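NAD(P)H-flavin oxidoreductase (Staphylococcus epidermidis ATCC 12228, PDB 3GBH) probably uses NAD(P)H to reduce flavins or nitro compounds by way of its bound FMN. Local coordinates at residues B[22-30]-B[76-84]. Sequence-based numbering, arbitrary orientation.
Sequences KVFDENYKI and SRQLTTSSA. With FMN (flavin mononucleotide), chain H.
K22 lies alongside the side chain of Q78 at the FMN pocket of this nitroreductase-family fold, where the loop between helices 11-17 and 32-42 runs past helix 76-81. The two side chains point the same way, and Q78 CG packs 3.5 Å from K22 O. Extended beyond CG, the lysine carries NZ to a hydrogen bond of 2.7 Å with FMN O2; Q78 NE2 also approaches that oxygen while bonding to N162 OD1. V23 sets CG1 over the centre of one face of the R77 guanidinium, 3.9 Å above its plane, and CG2 lies 3.7 Å from R77 NH1.

At F24 the loop backbone bonds to a helix side chain: F24 N donates to T81 OG1 at 3.1 Å, nearly straight at 167°. With chi1 at 68°, the threonine hydroxyl sits between its own N and carbonyl carbon, from where it also donates to R77 O. That oxygen therefore takes two bonds, from T81 OG1 and T81 N, on opposite faces of its carbonyl plane. The same OG1 lies at the edge of the F24 ring; the two side chains cross at about a right angle, and F24 also touches A190 of strand 183-192.

D25 opens a type I turn to Y28, and its OD1 accepts from N27 N in an Asx turn. One water donates to both D25 O and S83 OG. Next, E26 offers a CA-H...O contact to T81 O and brings OE2 near T80 CG2. Y28 O accepts from S83 OG at 2.7 Å, the hydroxyl approaching 44° out of the carbonyl plane. K29 NZ donates to two waters within bonding distance of T81 O and S83 O, though these may not serve every acceptor around them. I30 packs CG1 3.7 Å from S83 CB, and a further water accepts from I30 N and donates to S83 O.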
ATOM      1  N   LYS B  22      28.539   4.978 -20.125  1.00 24.70           N
ATOM      2  CA  LYS B  22      29.956   4.792 -20.477  1.00 26.52           C
ATOM      3  C   LYS B  22      30.559   5.868 -21.399  1.00 25.24           C
ATOM      4  O   LYS B  22      31.770   5.882 -21.621  1.00 25.37           O
ATOM      5  CB  LYS B  22      30.121   3.387 -21.076  1.00 27.92           C
ATOM      6  CG  LYS B  22      29.575   2.333 -20.110  1.00 30.38           C
ATOM      7  CD  LYS B  22      29.977   0.934 -20.426  1.00 34.14           C
ATOM      8  CE  LYS B  22      29.348  -0.008 -19.402  1.00 32.07           C
ATOM      9  NZ  LYS B  22      29.936  -1.368 -19.523  1.00 32.06           N
ATOM     10  N   VAL B  23      29.717   6.762 -21.920  1.00 23.79           N
ATOM     11  CA  VAL B  23      30.158   7.869 -22.761  1.00 24.07           C
ATOM     12  C   VAL B  23      29.552   9.165 -22.183  1.00 22.95           C
ATOM     13  O   VAL B  23      28.331   9.326 -22.138  1.00 22.46           O
ATOM     14  CB  VAL B  23      29.709   7.666 -24.213  1.00 24.44           C
ATOM     15  CG1 VAL B  23      30.266   8.747 -25.117  1.00 24.36           C
ATOM     16  CG2 VAL B  23      30.142   6.278 -24.704  1.00 27.46           C
ATOM     17  N   PHE B  24      30.424  10.052 -21.721  1.00 21.49           N
ATOM     18  CA  PHE B  24      30.046  11.316 -21.124  1.00 21.86           C
ATOM     19  C   PHE B  24      30.429  12.477 -22.038  1.00 22.23           C
ATOM     20  O   PHE B  24      31.191  12.313 -23.002  1.00 20.79           O
ATOM     21  CB  PHE B  24      30.758  11.497 -19.791  1.00 23.07           C
ATOM     22  CG  PHE B  24      30.536  10.372 -18.839  1.00 24.17           C
ATOM     23  CD1 PHE B  24      29.481  10.411 -17.941  1.00 23.04           C
ATOM     24  CD2 PHE B  24      31.379   9.262 -18.839  1.00 23.08           C
ATOM     25  CE1 PHE B  24      29.267   9.364 -17.056  1.00 22.57           C
ATOM     26  CE2 PHE B  24      31.164   8.198 -17.941  1.00 21.03           C
ATOM     27  CZ  PHE B  24      30.114   8.259 -17.056  1.00 22.21           C
ATOM     28  N   ASP B  25      29.863  13.642 -21.734  1.00 22.07           N
ATOM     29  CA  ASP B  25      30.185  14.865 -22.418  1.00 22.31           C
ATOM     30  C   ASP B  25      31.595  15.304 -21.973  1.00 22.92           C
ATOM     31  O   ASP B  25      31.850  15.700 -20.826  1.00 21.70           O
ATOM     32  CB  ASP B  25      29.104  15.920 -22.151  1.00 22.26           C
ATOM     33  CG  ASP B  25      29.364  17.246 -22.868  1.00 25.04           C
ATOM     34  OD1 ASP B  25      30.467  17.447 -23.425  1.00 26.96           O
ATOM     35  OD2 ASP B  25      28.461  18.100 -22.845  1.00 28.00           O
ATOM     36  N   GLU B  26      32.511  15.214 -22.916  1.00 24.13           N
ATOM     37  CA  GLU B  26      33.919  15.464 -22.674  1.00 26.58           C
ATOM     38  C   GLU B  26      34.206  16.923 -22.336  1.00 26.01           C
ATOM     39  O   GLU B  26      35.271  17.243 -21.804  1.00 26.50           O
ATOM     40  CB  GLU B  26      34.683  15.075 -23.942  1.00 28.39           C
ATOM     41  CG  GLU B  26      36.095  14.593 -23.741  1.00 34.12           C
ATOM     42  CD  GLU B  26      36.830  14.447 -25.065  1.00 32.15           C
ATOM     43  OE1 GLU B  26      36.154  14.203 -26.087  1.00 37.70           O
ATOM     44  OE2 GLU B  26      38.077  14.605 -25.085  1.00 43.47           O
ATOM     45  N   ASN B  27      33.271  17.809 -22.667  1.00 26.29           N
ATOM     46  CA  ASN B  27      33.448  19.247 -22.461  1.00 27.02           C
ATOM     47  C   ASN B  27      32.669  19.788 -21.275  1.00 27.42           C
ATOM     48  O   ASN B  27      32.688  20.981 -21.012  1.00 27.96           O
ATOM     49  CB  ASN B  27      33.016  19.978 -23.706  1.00 28.14           C
ATOM     50  CG  ASN B  27      33.854  19.609 -24.903  1.00 29.95           C
ATOM     51  OD1 ASN B  27      33.337  19.081 -25.887  1.00 36.05           O
ATOM     52  ND2 ASN B  27      35.161  19.864 -24.822  1.00 27.68           N
ATOM     53  N   TYR B  28      31.965  18.909 -20.570  1.00 26.12           N
ATOM     54  CA  TYR B  28      31.237  19.298 -19.386  1.00 25.99           C
ATOM     55  C   TYR B  28      32.078  18.956 -18.166  1.00 26.24           C
ATOM     56  O   TYR B  28      32.508  17.810 -18.014  1.00 27.24           O
ATOM     57  CB  TYR B  28      29.901  18.556 -19.302  1.00 26.93           C
ATOM     58  CG  TYR B  28      29.155  19.003 -18.111  1.00 26.91           C
ATOM     59  CD1 TYR B  28      29.325  18.368 -16.901  1.00 27.94           C
ATOM     60  CD2 TYR B  28      28.342  20.122 -18.163  1.00 29.40           C
ATOM     61  CE1 TYR B  28      28.695  18.820 -15.770  1.00 29.48           C
ATOM     62  CE2 TYR B  28      27.687  20.582 -17.030  1.00 30.58           C
ATOM     63  CZ  TYR B  28      27.876  19.923 -15.831  1.00 28.99           C
ATOM     64  OH  TYR B  28      27.260  20.334 -14.669  1.00 31.38           O
ATOM     65  N   LYS B  29      32.301  19.939 -17.295  1.00 24.25           N
ATOM     66  CA  LYS B  29      32.985  19.697 -16.043  1.00 24.57           C
ATOM     67  C   LYS B  29      32.084  20.106 -14.868  1.00 24.96           C
ATOM     68  O   LYS B  29      31.383  21.130 -14.914  1.00 25.41           O
ATOM     69  CB  LYS B  29      34.327  20.424 -15.995  1.00 25.75           C
ATOM     70  CG  LYS B  29      35.322  20.059 -17.127  1.00 26.89           C
ATOM     71  CD  LYS B  29      35.744  18.569 -17.150  1.00 26.99           C
ATOM     72  CE  LYS B  29      36.453  18.188 -18.470  1.00 26.57           C
ATOM     73  NZ  LYS B  29      36.655  16.715 -18.607  1.00 22.11           N
ATOM     74  N   ILE B  30      32.089  19.280 -13.840  1.00 24.45           N
ATOM     75  CA  ILE B  30      31.242  19.451 -12.664  1.00 23.57           C
ATOM     76  C   ILE B  30      31.841  20.508 -11.746  1.00 23.96           C
ATOM     77  O   ILE B  30      32.980  20.380 -11.339  1.00 24.53           O
ATOM     78  CB  ILE B  30      31.090  18.123 -11.922  1.00 24.64           C
ATOM     79  CG1 ILE B  30      30.369  17.098 -12.828  1.00 25.26           C
ATOM     80  CG2 ILE B  30      30.325  18.318 -10.619  1.00 21.96           C
ATOM     81  CD1 ILE B  30      30.328  15.701 -12.261  1.00 24.30           C
ATOM     82  N   SER B  76      38.935   2.987 -21.172  1.00 27.73           N
ATOM     83  CA  SER B  76      39.600   4.225 -21.545  1.00 27.74           C
ATOM     84  C   SER B  76      38.602   5.316 -21.933  1.00 28.01           C
ATOM     85  O   SER B  76      38.833   6.496 -21.665  1.00 29.00           O
ATOM     86  CB  SER B  76      40.594   3.989 -22.698  1.00 28.54           C
ATOM     87  OG  SER B  76      39.883   3.572 -23.859  1.00 33.31           O
ATOM     88  N   ARG B  77      37.483   4.944 -22.534  1.00 27.43           N
ATOM     89  CA  ARG B  77      36.526   5.959 -22.950  1.00 27.24           C
ATOM     90  C   ARG B  77      35.862   6.632 -21.757  1.00 25.99           C
ATOM     91  O   ARG B  77      35.651   7.846 -21.769  1.00 24.48           O
ATOM     92  CB  ARG B  77      35.473   5.391 -23.893  1.00 29.24           C
ATOM     93  CG  ARG B  77      34.834   6.482 -24.717  1.00 33.85           C
ATOM     94  CD  ARG B  77      34.251   5.975 -26.004  1.00 40.82           C
ATOM     95  NE  ARG B  77      33.835   7.105 -26.837  1.00 44.42           N
ATOM     96  CZ  ARG B  77      32.810   7.088 -27.687  1.00 43.32           C
ATOM     97  NH1 ARG B  77      32.055   6.000 -27.831  1.00 44.22           N
ATOM     98  NH2 ARG B  77      32.530   8.181 -28.393  1.00 42.69           N
ATOM     99  N   GLN B  78      35.534   5.841 -20.730  1.00 23.50           N
ATOM    100  CA  GLN B  78      34.932   6.392 -19.536  1.00 23.84           C
ATOM    101  C   GLN B  78      35.923   7.360 -18.908  1.00 22.97           C
ATOM    102  O   GLN B  78      35.546   8.461 -18.539  1.00 23.89           O
ATOM    103  CB  GLN B  78      34.546   5.316 -18.503  1.00 22.78           C
ATOM    104  CG  GLN B  78      33.460   4.340 -18.923  1.00 24.68           C
ATOM    105  CD  GLN B  78      34.050   3.062 -19.489  1.00 29.59           C
ATOM    106  OE1 GLN B  78      34.897   3.103 -20.375  1.00 22.92           O
ATOM    107  NE2 GLN B  78      33.623   1.924 -18.953  1.00 22.46           N
ATOM    108  N   LEU B  79      37.185   6.947 -18.794  1.00 22.27           N
ATOM    109  CA  LEU B  79      38.225   7.801 -18.210  1.00 22.98           C
ATOM    110  C   LEU B  79      38.400   9.116 -18.975  1.00 24.16           C
ATOM    111  O   LEU B  79      38.437  10.197 -18.369  1.00 24.91           O
ATOM    112  CB  LEU B  79      39.586   7.090 -18.175  1.00 22.88           C
ATOM    113  CG  LEU B  79      40.710   7.909 -17.529  1.00 22.84           C
ATOM    114  CD1 LEU B  79      40.411   8.221 -16.018  1.00 22.30           C
ATOM    115  CD2 LEU B  79      42.015   7.201 -17.684  1.00 24.98           C
ATOM    116  N   THR B  80      38.554   9.008 -20.291  1.00 23.65           N
ATOM    117  CA  THR B  80      38.705  10.172 -21.159  1.00 24.37           C
ATOM    118  C   THR B  80      37.559  11.170 -21.097  1.00 24.31           C
ATOM    119  O   THR B  80      37.775  12.385 -20.941  1.00 25.07           O
ATOM    120  CB  THR B  80      38.815   9.716 -22.603  1.00 26.30           C
ATOM    121  OG1 THR B  80      40.033   8.972 -22.750  1.00 29.01           O
ATOM    122  CG2 THR B  80      38.805  10.928 -23.580  1.00 29.24           C
ATOM    123  N   THR B  81      36.336  10.664 -21.225  1.00 23.38           N
ATOM    124  CA  THR B  81      35.187  11.538 -21.416  1.00 22.14           C
ATOM    125  C   THR B  81      34.577  12.064 -20.102  1.00 21.86           C
ATOM    126  O   THR B  81      33.906  13.099 -20.097  1.00 21.66           O
ATOM    127  CB  THR B  81      34.137  10.877 -22.311  1.00 22.77           C
ATOM    128  OG1 THR B  81      33.554   9.760 -21.630  1.00 22.18           O
ATOM    129  CG2 THR B  81      34.766  10.405 -23.655  1.00 19.61           C
ATOM    130  N   SER B  82      34.807  11.349 -19.007  1.00 21.67           N
ATOM    131  CA  SER B  82      34.219  11.681 -17.715  1.00 22.49           C
ATOM    132  C   SER B  82      34.609  13.065 -17.183  1.00 22.20           C
ATOM    133  O   SER B  82      35.731  13.577 -17.434  1.00 22.18           O
ATOM    134  CB  SER B  82      34.609  10.625 -16.666  1.00 22.40           C
ATOM    135  OG  SER B  82      35.999  10.631 -16.408  1.00 23.89           O
ATOM    136  N   SER B  83      33.698  13.668 -16.430  1.00 21.16           N
ATOM    137  CA  SER B  83      34.042  14.897 -15.722  1.00 21.66           C
ATOM    138  C   SER B  83      35.111  14.596 -14.674  1.00 22.33           C
ATOM    139  O   SER B  83      35.984  15.410 -14.426  1.00 20.20           O
ATOM    140  CB  SER B  83      32.807  15.505 -15.072  1.00 23.21           C
ATOM    141  OG  SER B  83      31.924  15.986 -16.070  1.00 24.64           O
ATOM    142  N   ALA B  84      35.001  13.419 -14.048  1.00 20.30           N
ATOM    143  CA  ALA B  84      35.996  12.960 -13.106  1.00 21.08           C
ATOM    144  C   ALA B  84      35.938  11.443 -13.066  1.00 21.29           C
ATOM    145  O   ALA B  84      34.856  10.854 -13.261  1.00 20.36           O
ATOM    146  CB  ALA B  84      35.709  13.553 -11.675  1.00 21.37           C
TER
HETATM  147  N1  FMN H 300      31.441  -1.537 -16.346  1.00 26.79           N
HETATM  148  C2  FMN H 300      32.475  -1.282 -17.236  1.00 29.05           C
HETATM  149  O2  FMN H 300      32.258  -0.806 -18.355  1.00 28.12           O
HETATM  150  N3  FMN H 300      33.760  -1.586 -16.870  1.00 26.22           N
HETATM  151  C4  FMN H 300      34.042  -2.127 -15.614  1.00 28.95           C
HETATM  152  O4  FMN H 300      35.222  -2.395 -15.318  1.00 27.97           O
HETATM  153  C4A FMN H 300      33.005  -2.396 -14.735  1.00 25.78           C
HETATM  154  N5  FMN H 300      33.232  -2.968 -13.496  1.00 25.88           N
HETATM  155  C5A FMN H 300      32.258  -2.918 -12.520  1.00 25.95           C
HETATM  156  C6  FMN H 300      32.572  -3.157 -11.171  1.00 25.91           C
HETATM  157  C7  FMN H 300      31.597  -3.101 -10.198  1.00 25.53           C
HETATM  158  C7M FMN H 300      31.949  -3.364  -8.758  1.00 26.99           C
HETATM  159  C8  FMN H 300      30.276  -2.824 -10.564  1.00 26.33           C
HETATM  160  C8M FMN H 300      29.165  -2.741  -9.564  1.00 24.47           C
HETATM  161  C9  FMN H 300      29.965  -2.592 -11.892  1.00 25.64           C
HETATM  162  C9A FMN H 300      30.940  -2.623 -12.893  1.00 27.17           C
HETATM  163  N10 FMN H 300      30.636  -2.370 -14.239  1.00 27.38           N
HETATM  164  C10 FMN H 300      31.689  -2.103 -15.116  1.00 28.41           C
HETATM  165  C1' FMN H 300      29.236  -1.970 -14.656  1.00 25.48           C
HETATM  166  C2' FMN H 300      28.385  -3.240 -14.682  1.00 26.98           C
HETATM  167  O2' FMN H 300      28.642  -3.996 -15.853  1.00 25.38           O
HETATM  168  C3' FMN H 300      26.904  -2.852 -14.597  1.00 27.11           C
HETATM  169  O3' FMN H 300      26.660  -2.263 -13.344  1.00 27.19           O
HETATM  170  C4' FMN H 300      25.938  -4.017 -14.808  1.00 28.68           C
HETATM  171  O4' FMN H 300      26.079  -4.505 -16.143  1.00 27.17           O
HETATM  172  C5' FMN H 300      24.503  -3.565 -14.549  1.00 27.90           C
HETATM  173  O5' FMN H 300      24.147  -2.527 -15.454  1.00 24.97           O
HETATM  174  P   FMN H 300      23.648  -1.114 -14.901  1.00 25.45           P
HETATM  175  O1P FMN H 300      23.301  -0.214 -16.052  1.00 23.29           O
HETATM  176  O2P FMN H 300      24.735  -0.559 -14.029  1.00 23.75           O
HETATM  177  O3P FMN H 300      22.426  -1.304 -14.034  1.00 24.66           O
HETATM  178  O   HOH W   1      30.599  14.907 -18.572  1.00 19.87           O
HETATM  179  O   HOH W   2      34.192  15.694 -18.997  1.00 23.05           O
HETATM  180  O   HOH W   3      37.919  15.838 -16.278  1.00 29.79           O
HETATM  181  O   HOH W   4      34.817  17.811 -13.358  1.00 25.62           O